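Local coordinates for glyoxalase-like domain protein (Staphylococcus aureus, PDB 3P8A) that is of unknown function but belongs to the glyoxalase-like (VOC) family, many of whose members are metal-dependent enzymes acting on small molecules, at residues 47-60 with 71-84. Residues are numbered along the deposited sequence; the frame is centred on the assembly and turned at random.
Sequences LHSGGYHHKYGTFN and ELLDVENNEKLKKM. With GOL (glycerol), chain C.
Glu71 OE2 is gripped from several directions: Asn60 ND2 donates to it at 2.7 Å and so does glycerol O3, while glycerol O2 adds a long, weak bond. The amide meets OE2 on its anti side, 20° out of the carboxylate plane. Asn60 and Glu71 belong to the antiparallel hairpin of strands 58-64 and 69-75, near one edge of the eight-stranded mixed sheet of this glyoxalase-like protein. The other end of the Asn60 amide is fixed as well, because OD1 accepts from Gly51 N on the edge strand 48-53. His53 NE2 is hydrogen-bonded to glycerol O2 (2.7 Å) and ND1 to Thr58 OG1, so the imidazole is held at both nitrogens, which restrains its rotation; Leu73 CD1 abuts the ring's edge. Glu71, Asn60 and His53, with Tyr69 and Arg139, line a polar site for the glycerol, probably a crystallisation additive; it may mark a ligand site, though no natural ligand is established.

The hairpin register rests on reciprocal bonds, Phe59 N to Asp74 O and Asp74 N to Phe59 O, each 2.9 Å. On the sheet face that carries Phe59 and Asp74, the Phe59 ring lies alongside the Asp74 side chain, with Asp74 CB over one ring face in a CH-pi contact 4.1 Å from the centroid. Asp74 OD2 has its own partner in the backbone N of Leu35.

Beyond the strands, Gly57 O accepts from both Glu76 N and Asn77 N, the second bond almost straight (174°), as the chain turns into helix 78-84. Asn77 is the N-cap: its OD1 accepts from Lys80 N, well above the carbonyl plane. Extended through its first two torsions (chi1 173°), Lys80 lays its aliphatic CD in van der Waals contact with His54 O, at 3.2 Å.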
loop_
_atom_site.group_PDB
_atom_site.type_symbol
_atom_site.label_atom_id
_atom_site.label_comp_id
_atom_site.label_asym_id
_atom_site.label_seq_id
_atom_site.Cartn_x
_atom_site.Cartn_y
_atom_site.Cartn_z
ATOM N N LEU A 47 -4.658 12.075 -11.462
ATOM C CA LEU A 47 -5.473 10.934 -11.090
ATOM C C LEU A 47 -6.257 10.417 -12.266
ATOM O O LEU A 47 -6.632 11.178 -13.159
ATOM C CB LEU A 47 -6.443 11.301 -9.945
ATOM C CG LEU A 47 -5.846 11.920 -8.684
ATOM C CD1 LEU A 47 -6.937 12.288 -7.699
ATOM C CD2 LEU A 47 -4.854 10.986 -8.011
ATOM N N HIS A 48 -6.487 9.101 -12.256
ATOM C CA HIS A 48 -7.252 8.366 -13.263
ATOM C C HIS A 48 -8.247 7.494 -12.503
ATOM O O HIS A 48 -7.861 6.828 -11.536
ATOM C CB HIS A 48 -6.317 7.512 -14.146
ATOM C CG HIS A 48 -5.351 8.350 -14.930
ATOM N ND1 HIS A 48 -5.746 9.040 -16.076
ATOM C CD2 HIS A 48 -4.055 8.632 -14.683
ATOM C CE1 HIS A 48 -4.670 9.688 -16.491
ATOM N NE2 HIS A 48 -3.634 9.486 -15.675
ATOM N N SER A 49 -9.528 7.545 -12.903
ATOM C CA SER A 49 -10.584 6.735 -12.297
ATOM C C SER A 49 -10.231 5.274 -12.469
ATOM O O SER A 49 -9.739 4.886 -13.531
ATOM C CB SER A 49 -11.929 7.010 -12.953
ATOM O OG SER A 49 -12.571 8.093 -12.306
ATOM N N GLY A 50 -10.396 4.511 -11.398
ATOM C CA GLY A 50 -10.088 3.087 -11.388
ATOM C C GLY A 50 -11.304 2.256 -11.713
ATOM O O GLY A 50 -11.840 2.331 -12.820
ATOM N N GLY A 51 -11.744 1.486 -10.738
ATOM C CA GLY A 51 -12.907 0.622 -10.873
ATOM C C GLY A 51 -13.524 0.319 -9.532
ATOM O O GLY A 51 -13.100 0.867 -8.521
ATOM N N TYR A 52 -14.497 -0.586 -9.519
ATOM C CA TYR A 52 -15.249 -1.018 -8.349
ATOM C C TYR A 52 -14.859 -2.450 -7.985
ATOM O O TYR A 52 -14.723 -3.297 -8.870
ATOM C CB TYR A 52 -16.753 -0.928 -8.673
ATOM C CG TYR A 52 -17.710 -1.265 -7.550
ATOM C CD1 TYR A 52 -18.339 -2.510 -7.490
ATOM C CD2 TYR A 52 -18.087 -0.301 -6.619
ATOM C CE1 TYR A 52 -19.292 -2.795 -6.508
ATOM C CE2 TYR A 52 -19.021 -0.580 -5.623
ATOM C CZ TYR A 52 -19.610 -1.834 -5.564
ATOM O OH TYR A 52 -20.545 -2.105 -4.599
ATOM N N HIS A 53 -14.630 -2.700 -6.683
ATOM C CA HIS A 53 -14.293 -4.007 -6.138
ATOM C C HIS A 53 -15.633 -4.588 -5.663
ATOM O O HIS A 53 -16.115 -4.221 -4.585
ATOM C CB HIS A 53 -13.285 -3.892 -4.962
ATOM C CG HIS A 53 -12.002 -3.189 -5.297
ATOM N ND1 HIS A 53 -11.667 -1.979 -4.699
ATOM C CD2 HIS A 53 -11.002 -3.559 -6.128
ATOM C CE1 HIS A 53 -10.483 -1.655 -5.190
ATOM N NE2 HIS A 53 -10.034 -2.587 -6.040
ATOM N N HIS A 54 -16.273 -5.435 -6.514
ATOM C CA HIS A 54 -17.597 -6.002 -6.231
ATOM C C HIS A 54 -17.724 -6.726 -4.914
ATOM O O HIS A 54 -18.740 -6.565 -4.259
ATOM C CB HIS A 54 -18.159 -6.850 -7.387
ATOM C CG HIS A 54 -19.641 -7.059 -7.260
ATOM N ND1 HIS A 54 -20.546 -6.156 -7.800
ATOM C CD2 HIS A 54 -20.328 -8.014 -6.581
ATOM C CE1 HIS A 54 -21.747 -6.606 -7.459
ATOM N NE2 HIS A 54 -21.666 -7.724 -6.728
ATOM N N LYS A 55 -16.691 -7.482 -4.510
ATOM C CA LYS A 55 -16.675 -8.230 -3.245
ATOM C C LYS A 55 -16.822 -7.338 -2.009
ATOM O O LYS A 55 -17.416 -7.767 -1.017
ATOM C CB LYS A 55 -15.348 -8.968 -3.092
ATOM C CG LYS A 55 -15.200 -10.244 -3.895
ATOM C CD LYS A 55 -13.731 -10.688 -3.971
ATOM C CE LYS A 55 -13.121 -11.099 -2.648
ATOM N NZ LYS A 55 -13.733 -12.340 -2.092
ATOM N N TYR A 56 -16.245 -6.115 -2.053
ATOM C CA TYR A 56 -16.203 -5.212 -0.902
ATOM C C TYR A 56 -17.074 -3.979 -0.937
ATOM O O TYR A 56 -17.377 -3.445 0.126
ATOM C CB TYR A 56 -14.755 -4.823 -0.603
ATOM C CG TYR A 56 -13.834 -6.008 -0.395
ATOM C CD1 TYR A 56 -13.928 -6.798 0.751
ATOM C CD2 TYR A 56 -12.863 -6.333 -1.336
ATOM C CE1 TYR A 56 -13.088 -7.895 0.942
ATOM C CE2 TYR A 56 -12.031 -7.438 -1.163
ATOM C CZ TYR A 56 -12.131 -8.199 -0.011
ATOM O OH TYR A 56 -11.283 -9.257 0.175
ATOM N N GLY A 57 -17.470 -3.528 -2.124
ATOM C CA GLY A 57 -18.309 -2.339 -2.261
ATOM C C GLY A 57 -17.518 -1.041 -2.272
ATOM O O GLY A 57 -18.072 0.029 -1.995
ATOM N N THR A 58 -16.208 -1.135 -2.595
ATOM C CA THR A 58 -15.257 -0.012 -2.644
ATOM C C THR A 58 -14.923 0.331 -4.086
ATOM O O THR A 58 -15.143 -0.495 -4.978
ATOM C CB THR A 58 -13.967 -0.331 -1.860
ATOM O OG1 THR A 58 -13.423 -1.589 -2.281
ATOM C CG2 THR A 58 -14.159 -0.309 -0.357
ATOM N N PHE A 59 -14.390 1.549 -4.313
ATOM C CA PHE A 59 -13.926 2.033 -5.620
ATOM C C PHE A 59 -12.676 2.857 -5.430
ATOM O O PHE A 59 -12.437 3.377 -4.337
ATOM C CB PHE A 59 -15.003 2.855 -6.362
ATOM C CG PHE A 59 -15.477 4.107 -5.660
ATOM C CD1 PHE A 59 -16.404 4.036 -4.624
ATOM C CD2 PHE A 59 -15.042 5.360 -6.074
ATOM C CE1 PHE A 59 -16.846 5.194 -3.983
ATOM C CE2 PHE A 59 -15.485 6.525 -5.430
ATOM C CZ PHE A 59 -16.385 6.434 -4.393
ATOM N N ASN A 60 -11.916 3.038 -6.493
ATOM C CA ASN A 60 -10.654 3.757 -6.383
ATOM C C ASN A 60 -10.367 4.773 -7.496
ATOM O O ASN A 60 -11.105 4.853 -8.479
ATOM C CB ASN A 60 -9.483 2.732 -6.213
ATOM C CG ASN A 60 -9.322 1.712 -7.333
ATOM O OD1 ASN A 60 -9.966 1.781 -8.385
ATOM N ND2 ASN A 60 -8.458 0.740 -7.151
ATOM N N GLU A 71 -3.050 4.431 -4.564
ATOM C CA GLU A 71 -4.421 4.002 -4.682
ATOM C C GLU A 71 -5.253 4.809 -3.710
ATOM O O GLU A 71 -5.081 4.696 -2.500
ATOM C CB GLU A 71 -4.587 2.492 -4.453
ATOM C CG GLU A 71 -6.006 2.023 -4.761
ATOM C CD GLU A 71 -6.379 0.633 -4.291
ATOM O OE1 GLU A 71 -5.663 0.086 -3.425
ATOM O OE2 GLU A 71 -7.432 0.120 -4.734
ATOM N N LEU A 72 -6.133 5.661 -4.240
ATOM C CA LEU A 72 -7.058 6.422 -3.403
ATOM C C LEU A 72 -8.288 5.553 -3.359
ATOM O O LEU A 72 -8.734 5.106 -4.398
ATOM C CB LEU A 72 -7.380 7.790 -3.997
ATOM C CG LEU A 72 -6.232 8.718 -4.326
ATOM C CD1 LEU A 72 -6.763 10.062 -4.570
ATOM C CD2 LEU A 72 -5.157 8.766 -3.201
ATOM N N LEU A 73 -8.782 5.250 -2.185
ATOM C CA LEU A 73 -9.860 4.292 -2.009
ATOM C C LEU A 73 -11.015 4.864 -1.238
ATOM O O LEU A 73 -10.808 5.590 -0.274
ATOM C CB LEU A 73 -9.268 3.015 -1.307
ATOM C CG LEU A 73 -10.175 1.757 -1.140
ATOM C CD1 LEU A 73 -10.453 1.066 -2.505
ATOM C CD2 LEU A 73 -9.554 0.762 -0.173
ATOM N N ASP A 74 -12.262 4.534 -1.662
ATOM C CA ASP A 74 -13.470 4.942 -0.949
ATOM C C ASP A 74 -14.513 3.808 -0.980
ATOM O O ASP A 74 -14.361 2.858 -1.727
ATOM C CB ASP A 74 -14.038 6.239 -1.535
ATOM C CG ASP A 74 -15.085 7.005 -0.706
ATOM O OD1 ASP A 74 -15.296 6.651 0.495
ATOM O OD2 ASP A 74 -15.609 8.011 -1.214
ATOM N N VAL A 75 -15.556 3.923 -0.169
ATOM C CA VAL A 75 -16.618 2.936 -0.083
ATOM C C VAL A 75 -17.915 3.483 -0.670
ATOM O O VAL A 75 -18.374 4.561 -0.278
ATOM C CB VAL A 75 -16.763 2.334 1.346
ATOM C CG1 VAL A 75 -16.613 3.389 2.438
ATOM C CG2 VAL A 75 -18.052 1.529 1.516
ATOM N N GLU A 76 -18.464 2.754 -1.644
ATOM C CA GLU A 76 -19.730 3.056 -2.306
ATOM C C GLU A 76 -20.875 2.318 -1.593
ATOM O O GLU A 76 -21.929 2.912 -1.341
ATOM C CB GLU A 76 -19.656 2.707 -3.806
ATOM C CG GLU A 76 -20.991 2.526 -4.531
ATOM C CD GLU A 76 -21.995 3.666 -4.474
ATOM O OE1 GLU A 76 -21.572 4.841 -4.369
ATOM O OE2 GLU A 76 -23.212 3.379 -4.534
ATOM N N ASN A 77 -20.669 1.024 -1.297
ATOM C CA ASN A 77 -21.652 0.173 -0.628
ATOM C C ASN A 77 -21.180 -0.215 0.791
ATOM O O ASN A 77 -20.549 -1.254 0.980
ATOM C CB ASN A 77 -21.997 -1.051 -1.503
ATOM C CG ASN A 77 -23.114 -1.931 -0.978
ATOM O OD1 ASN A 77 -23.587 -1.785 0.142
ATOM N ND2 ASN A 77 -23.525 -2.912 -1.756
ATOM N N ASN A 78 -21.515 0.631 1.776
ATOM C CA ASN A 78 -21.182 0.499 3.192
ATOM C C ASN A 78 -21.746 -0.727 3.873
ATOM O O ASN A 78 -21.108 -1.249 4.786
ATOM C CB ASN A 78 -21.596 1.748 3.969
ATOM C CG ASN A 78 -20.831 2.967 3.550
ATOM O OD1 ASN A 78 -19.693 3.188 3.986
ATOM N ND2 ASN A 78 -21.426 3.761 2.659
ATOM N N GLU A 79 -22.974 -1.127 3.521
ATOM C CA GLU A 79 -23.597 -2.302 4.135
ATOM C C GLU A 79 -22.855 -3.594 3.728
ATOM O O GLU A 79 -22.620 -4.459 4.578
ATOM C CB GLU A 79 -25.120 -2.369 3.888
ATOM C CG GLU A 79 -25.666 -1.545 2.726
ATOM C CD GLU A 79 -25.672 -0.030 2.861
ATOM O OE1 GLU A 79 -26.339 0.490 3.786
ATOM O OE2 GLU A 79 -25.023 0.635 2.020
ATOM N N LYS A 80 -22.409 -3.671 2.451
ATOM C CA LYS A 80 -21.620 -4.789 1.933
ATOM C C LYS A 80 -20.271 -4.867 2.644
ATOM O O LYS A 80 -19.913 -5.941 3.125
ATOM C CB LYS A 80 -21.425 -4.670 0.411
ATOM C CG LYS A 80 -20.470 -5.717 -0.174
ATOM C CD LYS A 80 -20.454 -5.685 -1.686
ATOM C CE LYS A 80 -21.539 -6.531 -2.323
ATOM N NZ LYS A 80 -21.494 -7.947 -1.867
ATOM N N LEU A 81 -19.532 -3.746 2.717
ATOM C CA LEU A 81 -18.218 -3.700 3.369
ATOM C C LEU A 81 -18.283 -4.099 4.843
ATOM O O LEU A 81 -17.436 -4.849 5.295
ATOM C CB LEU A 81 -17.584 -2.309 3.198
ATOM C CG LEU A 81 -16.105 -2.172 3.578
ATOM C CD1 LEU A 81 -15.193 -3.025 2.692
ATOM C CD2 LEU A 81 -15.677 -0.726 3.484
ATOM N N LYS A 82 -19.303 -3.621 5.580
ATOM C CA LYS A 82 -19.500 -3.941 7.006
ATOM C C LYS A 82 -19.751 -5.440 7.223
ATOM O O LYS A 82 -19.259 -6.014 8.203
ATOM C CB LYS A 82 -20.685 -3.139 7.564
ATOM C CG LYS A 82 -20.346 -1.713 7.959
ATOM C CD LYS A 82 -21.617 -0.908 8.260
ATOM C CE LYS A 82 -21.631 -0.214 9.610
ATOM N NZ LYS A 82 -20.577 0.828 9.733
ATOM N N LYS A 83 -20.511 -6.073 6.296
ATOM C CA LYS A 83 -20.817 -7.506 6.327
ATOM C C LYS A 83 -19.517 -8.274 6.117
ATOM O O LYS A 83 -19.195 -9.180 6.898
ATOM C CB LYS A 83 -21.804 -7.863 5.195
ATOM C CG LYS A 83 -23.276 -7.670 5.538
ATOM C CD LYS A 83 -24.209 -8.115 4.392
ATOM C CE LYS A 83 -24.311 -9.622 4.212
ATOM N NZ LYS A 83 -25.009 -9.999 2.951
HETATM N N MSE A 84 -18.766 -7.866 5.066
HETATM C CA MSE A 84 -17.494 -8.477 4.690
HETATM C C MSE A 84 -16.440 -8.330 5.772
HETATM O O MSE A 84 -15.645 -9.248 5.947
HETATM C CB MSE A 84 -17.004 -7.959 3.331
HETATM C CG MSE A 84 -17.902 -8.379 2.169
HETATM SE SE MSE A 84 -18.200 -10.307 2.003
HETATM C CE MSE A 84 -20.010 -10.437 2.779
HETATM C C1 GOL C . -5.815 -0.886 -7.506
HETATM O O1 GOL C . -5.307 -1.087 -8.755
HETATM C C2 GOL C . -6.442 -2.187 -7.193
HETATM O O2 GOL C . -7.820 -1.979 -7.422
HETATM C C3 GOL C . -6.061 -2.556 -5.762
HETATM O O3 GOL C . -7.184 -2.584 -4.842
#